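Local coordinates for coelenterazine-binding protein ca-bound apo form (Renilla muelleri, PDB 2HQ8) that binds the luciferin coelenterazine and, once calcium is bound, makes it available for reaction with luciferase and oxygen, at residues Asp35-Ala40 with Glu56-Phe61; Phe144-Phe149 with Thr174-Ala179. All blocks are in the same frame, centred on the assembly; numbering follows the deposited sequence.

Contact 1. Residues Asp35-Ala40 with Glu56-Phe61; sequences DYELIA and ETRQEF. With CA (calcium ion), chain D.
Glu37 and Arg58 each set CG anti to the backbone N (chi1 -171° and -164°), and this sends both chains along the same side of the helix pair. Glu37 stays extended. Arg58 bends at its third torsion, and the two chains run side by side with CG of Glu37 4.0 Å from CG of Arg58. Their charged ends form a salt bridge, with Arg58 NH1 3.0 Å from Glu37 OE2. The bond is bent, 137° at the hydrogen. NH1 comes from above the carboxylate plane, and the carboxylate and guanidinium planes are well turned against each other. Arg58 NH2 has a second carboxylate partner in Glu55, one turn back on its own helix. With an alanine here, Glu37 would probably lose its cross-helix mate, and Glu55 would keep Gln59 but lose the guanidinium.

Next to this pair the contact is apolar. Ala40 points at the other helix, and its CB lies 3.6 Å from Arg58 CA and 3.6 Å from Phe61 CD1. Ala40 CA lies over one face of the Phe61 ring, offset toward the ring's edge. Ile39 CG2 reaches Phe61 CE2 at 3.5 Å. Phe61 CB rests on the carbonyl O of Tyr36, and the side chains of Tyr36 and Phe61 cross at about a right angle.

The helices 33-46 and 51-67 run nearly antiparallel here, with axes 8.4 Å apart. At the last position of the first EF-hand loop, usually held by glutamate, Asp35 grips a calcium ion with both carboxylate oxygens, alongside Asp24, Thr26, Asp28, Phe30 O and a water. The chemistry is therefore divided: a buried apolar layer round Phe61 packs the metal-bearing helix against its neighbour, and a partly exposed ion pair ties the two helices beside it.

Contact 2. Residues Phe144-Phe149 with Thr174-Ala179; sequences FNTLDF and TALANA. With CA (calcium ion), chain C.
The end of helix 137-147, where it enters the calcium loop of the fourth EF-hand, packs against the start of the C-terminal helix 175-181. Thr146 and Ala179 are at the centre. Thr146 CB lies 3.4 Å from Ala179 CB, tighter than usual for two carbons. With OG1 beside the backbone N (chi1 -63°), CG2 is turned to the other helix. Thr146 CG2 rests 3.6 Å from Ala175 O and also touches Ala179 CB. The hydroxyl serves its own helix: OG1 is hydrogen-bonded to Thr142 O, one turn back. Leu147 adds CD1, 3.7 Å from the same Ala179 CB.

One residue beyond Leu147 the helix gives way to the loop. Asp148 leaves helical geometry and is the first ligand of this EF-hand site, with OD1 2.4 Å from the calcium ion. Asn150, Asn152, Gln154 O, Glu159 and a water complete the shell, and Asp148 OD2 accepts from Gly153 N, so the other oxygen of the carboxylate is tied to the loop.

Phe149 follows directly, and its ring turns back to the C-terminal helix. Ring atom CZ of Phe149 meets Leu176 CD2 at 3.3 Å, and the two side chains cross at about a right angle. The ring also touches Glu159, Val162 and Thr163 of helix 157-169, and Phe149 thus joins the exiting helix of the EF-hand to helix 175-181.

No hydrogen bond spans the two segments. Thr174 is the N-cap of helix 175-181, its OG1 accepting from Ala177 N at 3.0 Å.

Contact 1 and contact 2 lie on opposite sides of the chain's centre. Their centres are 24 Å apart, and their nearest atoms about 14 Å, so they do not touch. They come in series along the chain and share no helix. Contact 1 pairs helix 33-46 with helix 51-67, joining the first EF-hand to the second. Contact 2 pairs helix 137-147 of the fourth EF-hand with the C-terminal helix 175-181. Each includes an aspartate bound to its own calcium ion, at the start of a helix in contact 1 and just after one in contact 2. Two of the three calcium sites therefore lie next to helix-helix packing, consistent with a calcium-dependent luciferin-binding protein.

Contact 1. Residues Asp35-Ala40 with Glu56-Phe61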
loop_
_atom_site.group_PDB
_atom_site.type_symbol
_atom_site.label_atom_id
_atom_site.label_comp_id
_atom_site.label_asym_id
_atom_site.label_seq_id
_atom_site.Cartn_x
_atom_site.Cartn_y
_atom_site.Cartn_z
ATOM N N ASP A 35 -2.931 -13.140 1.577
ATOM C CA ASP A 35 -1.972 -12.007 1.687
ATOM C C ASP A 35 -2.503 -10.868 2.578
ATOM O O ASP A 35 -1.815 -10.408 3.493
ATOM C CB ASP A 35 -1.582 -11.454 0.304
ATOM C CG ASP A 35 -0.865 -12.482 -0.543
ATOM O OD1 ASP A 35 0.165 -13.006 -0.059
ATOM O OD2 ASP A 35 -1.313 -12.772 -1.682
ATOM N N TYR A 36 -3.691 -10.382 2.254
ATOM C CA TYR A 36 -4.340 -9.366 3.094
ATOM C C TYR A 36 -4.462 -9.803 4.530
ATOM O O TYR A 36 -4.169 -9.026 5.434
ATOM C CB TYR A 36 -5.692 -8.918 2.491
ATOM C CG TYR A 36 -5.452 -8.030 1.305
ATOM C CD1 TYR A 36 -5.045 -8.568 0.078
ATOM C CD2 TYR A 36 -5.570 -6.643 1.403
ATOM C CE1 TYR A 36 -4.774 -7.778 -1.003
ATOM C CE2 TYR A 36 -5.321 -5.829 0.294
ATOM C CZ TYR A 36 -4.920 -6.419 -0.904
ATOM O OH TYR A 36 -4.639 -5.646 -1.994
ATOM N N GLU A 37 -4.857 -11.054 4.752
ATOM C CA GLU A 37 -4.979 -11.556 6.130
ATOM C C GLU A 37 -3.635 -11.568 6.849
ATOM O O GLU A 37 -3.511 -11.098 7.995
ATOM C CB GLU A 37 -5.588 -12.947 6.145
ATOM C CG GLU A 37 -5.907 -13.371 7.582
ATOM C CD GLU A 37 -6.341 -14.816 7.694
ATOM O OE1 GLU A 37 -5.988 -15.631 6.797
ATOM O OE2 GLU A 37 -6.994 -15.129 8.709
ATOM N N LEU A 38 -2.609 -12.024 6.157
ATOM C CA LEU A 38 -1.281 -12.083 6.763
ATOM C C LEU A 38 -0.697 -10.702 7.092
ATOM O O LEU A 38 -0.018 -10.549 8.108
ATOM C CB LEU A 38 -0.315 -12.854 5.883
ATOM C CG LEU A 38 1.094 -13.094 6.442
ATOM C CD1 LEU A 38 1.047 -13.675 7.857
ATOM C CD2 LEU A 38 1.891 -13.940 5.445
ATOM N N ILE A 39 -0.962 -9.726 6.239
ATOM C CA ILE A 39 -0.477 -8.350 6.465
ATOM C C ILE A 39 -1.118 -7.854 7.766
ATOM O O ILE A 39 -0.433 -7.242 8.590
ATOM C CB ILE A 39 -0.818 -7.426 5.260
ATOM C CG1 ILE A 39 -0.023 -7.809 4.005
ATOM C CG2 ILE A 39 -0.606 -5.938 5.613
ATOM C CD1 ILE A 39 -0.533 -7.045 2.734
ATOM N N ALA A 40 -2.413 -8.131 7.948
ATOM C CA ALA A 40 -3.159 -7.701 9.155
ATOM C C ALA A 40 -2.619 -8.398 10.415
ATOM O O ALA A 40 -2.461 -7.767 11.495
ATOM C CB ALA A 40 -4.671 -7.958 8.979
ATOM N N GLU A 56 -10.290 -6.665 14.722
ATOM C CA GLU A 56 -10.898 -5.574 13.950
ATOM C C GLU A 56 -10.047 -5.267 12.715
ATOM O O GLU A 56 -10.576 -5.105 11.613
ATOM C CB GLU A 56 -11.045 -4.310 14.801
ATOM N N THR A 57 -8.731 -5.209 12.917
ATOM C CA THR A 57 -7.797 -4.933 11.836
ATOM C C THR A 57 -7.805 -6.073 10.809
ATOM O O THR A 57 -7.847 -5.831 9.591
ATOM C CB THR A 57 -6.358 -4.615 12.375
ATOM O OG1 THR A 57 -6.414 -3.430 13.197
ATOM C CG2 THR A 57 -5.387 -4.349 11.187
ATOM N N ARG A 58 -7.789 -7.318 11.290
ATOM C CA ARG A 58 -7.924 -8.466 10.385
ATOM C C ARG A 58 -9.215 -8.395 9.545
ATOM O O ARG A 58 -9.195 -8.663 8.326
ATOM C CB ARG A 58 -7.845 -9.791 11.144
ATOM C CG ARG A 58 -7.604 -10.990 10.244
ATOM C CD ARG A 58 -7.589 -12.300 11.079
ATOM N NE ARG A 58 -8.923 -12.607 11.605
ATOM C CZ ARG A 58 -9.802 -13.421 11.015
ATOM N NH1 ARG A 58 -9.502 -14.048 9.873
ATOM N NH2 ARG A 58 -10.996 -13.606 11.571
ATOM N N GLN A 59 -10.324 -8.039 10.184
ATOM C CA GLN A 59 -11.591 -7.919 9.447
ATOM C C GLN A 59 -11.544 -6.796 8.411
ATOM O O GLN A 59 -12.047 -6.964 7.319
ATOM C CB GLN A 59 -12.784 -7.747 10.401
ATOM C CG GLN A 59 -13.166 -9.052 11.138
ATOM C CD GLN A 59 -13.446 -10.199 10.207
ATOM O OE1 GLN A 59 -14.109 -10.039 9.175
ATOM N NE2 GLN A 59 -12.938 -11.378 10.554
ATOM N N GLU A 60 -10.886 -5.686 8.745
ATOM C CA GLU A 60 -10.788 -4.549 7.820
ATOM C C GLU A 60 -9.988 -4.935 6.588
ATOM O O GLU A 60 -10.374 -4.616 5.477
ATOM C CB GLU A 60 -10.165 -3.338 8.513
ATOM C CG GLU A 60 -11.146 -2.541 9.385
ATOM C CD GLU A 60 -10.429 -1.537 10.271
ATOM O OE1 GLU A 60 -9.519 -0.858 9.756
ATOM O OE2 GLU A 60 -10.773 -1.452 11.488
ATOM N N PHE A 61 -8.867 -5.626 6.783
ATOM C CA PHE A 61 -8.053 -6.029 5.643
ATOM C C PHE A 61 -8.801 -7.002 4.738
ATOM O O PHE A 61 -8.709 -6.905 3.528
ATOM C CB PHE A 61 -6.736 -6.626 6.101
ATOM C CG PHE A 61 -5.669 -5.592 6.288
ATOM C CD1 PHE A 61 -5.592 -4.872 7.472
ATOM C CD2 PHE A 61 -4.744 -5.348 5.268
ATOM C CE1 PHE A 61 -4.583 -3.874 7.653
ATOM C CE2 PHE A 61 -3.723 -4.346 5.419
ATOM C CZ PHE A 61 -3.654 -3.619 6.618
HETATM CA CA CA D . 0.420 -14.487 -2.025
HETATM O O HOH W 1 -1.461 -15.907 -2.393
#

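Contact 2. Residues Phe144-Phe149 with Thr174-Ala179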
loop_
_atom_site.group_PDB
_atom_site.type_symbol
_atom_site.label_atom_id
_atom_site.label_comp_id
_atom_site.label_asym_id
_atom_site.label_seq_id
_atom_site.Cartn_x
_atom_site.Cartn_y
_atom_site.Cartn_z
ATOM N N PHE A 144 8.572 7.064 6.260
ATOM C CA PHE A 144 7.605 7.850 6.989
ATOM C C PHE A 144 7.901 9.342 6.825
ATOM O O PHE A 144 6.994 10.135 6.531
ATOM C CB PHE A 144 7.637 7.478 8.489
ATOM C CG PHE A 144 6.730 8.320 9.336
ATOM C CD1 PHE A 144 5.379 7.986 9.478
ATOM C CD2 PHE A 144 7.230 9.442 10.004
ATOM C CE1 PHE A 144 4.528 8.750 10.254
ATOM C CE2 PHE A 144 6.382 10.235 10.787
ATOM C CZ PHE A 144 5.026 9.890 10.918
ATOM N N ASN A 145 9.173 9.729 6.979
ATOM C CA ASN A 145 9.507 11.157 6.891
ATOM C C ASN A 145 9.197 11.711 5.494
ATOM O O ASN A 145 8.814 12.875 5.345
ATOM C CB ASN A 145 10.959 11.395 7.264
ATOM C CG ASN A 145 11.209 11.163 8.738
ATOM O OD1 ASN A 145 10.286 11.219 9.557
ATOM N ND2 ASN A 145 12.464 10.912 9.081
ATOM N N THR A 146 9.303 10.853 4.482
ATOM C CA THR A 146 8.983 11.269 3.117
ATOM C C THR A 146 7.491 11.622 2.940
ATOM O O THR A 146 7.136 12.634 2.302
ATOM C CB THR A 146 9.493 10.240 2.061
ATOM O OG1 THR A 146 10.923 10.175 2.125
ATOM C CG2 THR A 146 9.106 10.683 0.669
ATOM N N LEU A 147 6.614 10.790 3.484
ATOM C CA LEU A 147 5.172 11.062 3.455
ATOM C C LEU A 147 4.764 12.227 4.379
ATOM O O LEU A 147 3.736 12.859 4.164
ATOM C CB LEU A 147 4.402 9.799 3.811
ATOM C CG LEU A 147 4.094 8.990 2.544
ATOM C CD1 LEU A 147 5.358 8.411 1.972
ATOM C CD2 LEU A 147 3.058 7.917 2.755
ATOM N N ASP A 148 5.551 12.474 5.426
ATOM C CA ASP A 148 5.240 13.511 6.409
ATOM C C ASP A 148 5.728 14.872 5.891
ATOM O O ASP A 148 6.756 15.397 6.356
ATOM C CB ASP A 148 5.900 13.161 7.750
ATOM C CG ASP A 148 5.522 14.126 8.857
ATOM O OD1 ASP A 148 4.580 14.945 8.678
ATOM O OD2 ASP A 148 6.182 14.075 9.909
ATOM N N PHE A 149 5.006 15.397 4.895
ATOM C CA PHE A 149 5.383 16.610 4.168
ATOM C C PHE A 149 5.665 17.771 5.114
ATOM O O PHE A 149 6.648 18.499 4.926
ATOM C CB PHE A 149 4.264 17.023 3.191
ATOM C CG PHE A 149 4.273 16.267 1.882
ATOM C CD1 PHE A 149 3.965 14.903 1.836
ATOM C CD2 PHE A 149 4.549 16.932 0.677
ATOM C CE1 PHE A 149 3.964 14.204 0.644
ATOM C CE2 PHE A 149 4.536 16.247 -0.542
ATOM C CZ PHE A 149 4.227 14.866 -0.552
ATOM N N THR A 174 10.395 9.649 -8.255
ATOM C CA THR A 174 10.232 10.574 -7.116
ATOM C C THR A 174 10.632 9.865 -5.822
ATOM O O THR A 174 10.503 8.650 -5.722
ATOM C CB THR A 174 8.763 10.995 -6.951
ATOM O OG1 THR A 174 7.965 9.823 -6.743
ATOM C CG2 THR A 174 8.221 11.744 -8.215
ATOM N N ALA A 175 11.033 10.630 -4.810
ATOM C CA ALA A 175 11.194 10.070 -3.460
ATOM C C ALA A 175 9.856 9.550 -2.912
ATOM O O ALA A 175 9.818 8.575 -2.165
ATOM C CB ALA A 175 11.812 11.114 -2.509
ATOM N N LEU A 176 8.761 10.216 -3.279
ATOM C CA LEU A 176 7.422 9.849 -2.850
ATOM C C LEU A 176 7.137 8.391 -3.196
ATOM O O LEU A 176 6.869 7.576 -2.306
ATOM C CB LEU A 176 6.358 10.748 -3.510
ATOM C CG LEU A 176 6.392 12.256 -3.212
ATOM C CD1 LEU A 176 5.278 12.969 -3.996
ATOM C CD2 LEU A 176 6.287 12.552 -1.747
ATOM N N ALA A 177 7.299 8.045 -4.468
ATOM C CA ALA A 177 6.976 6.702 -4.927
ATOM C C ALA A 177 7.854 5.621 -4.251
ATOM O O ALA A 177 7.395 4.521 -4.070
ATOM C CB ALA A 177 7.024 6.625 -6.472
ATOM N N ASN A 178 9.077 5.984 -3.857
ATOM C CA ASN A 178 10.036 5.088 -3.205
ATOM C C ASN A 178 9.699 4.846 -1.763
ATOM O O ASN A 178 10.065 3.815 -1.206
ATOM C CB ASN A 178 11.431 5.685 -3.252
ATOM C CG ASN A 178 12.276 5.053 -4.287
ATOM O OD1 ASN A 178 12.855 3.977 -4.060
ATOM N ND2 ASN A 178 12.356 5.697 -5.464
ATOM N N ALA A 179 9.019 5.812 -1.144
ATOM C CA ALA A 179 8.716 5.736 0.282
ATOM C C ALA A 179 7.420 4.984 0.487
ATOM O O ALA A 179 7.125 4.431 1.571
ATOM C CB ALA A 179 8.625 7.147 0.866
HETATM CA CA CA C . 2.287 15.476 8.563
HETATM O O HOH W 2 0.008 16.158 8.803
#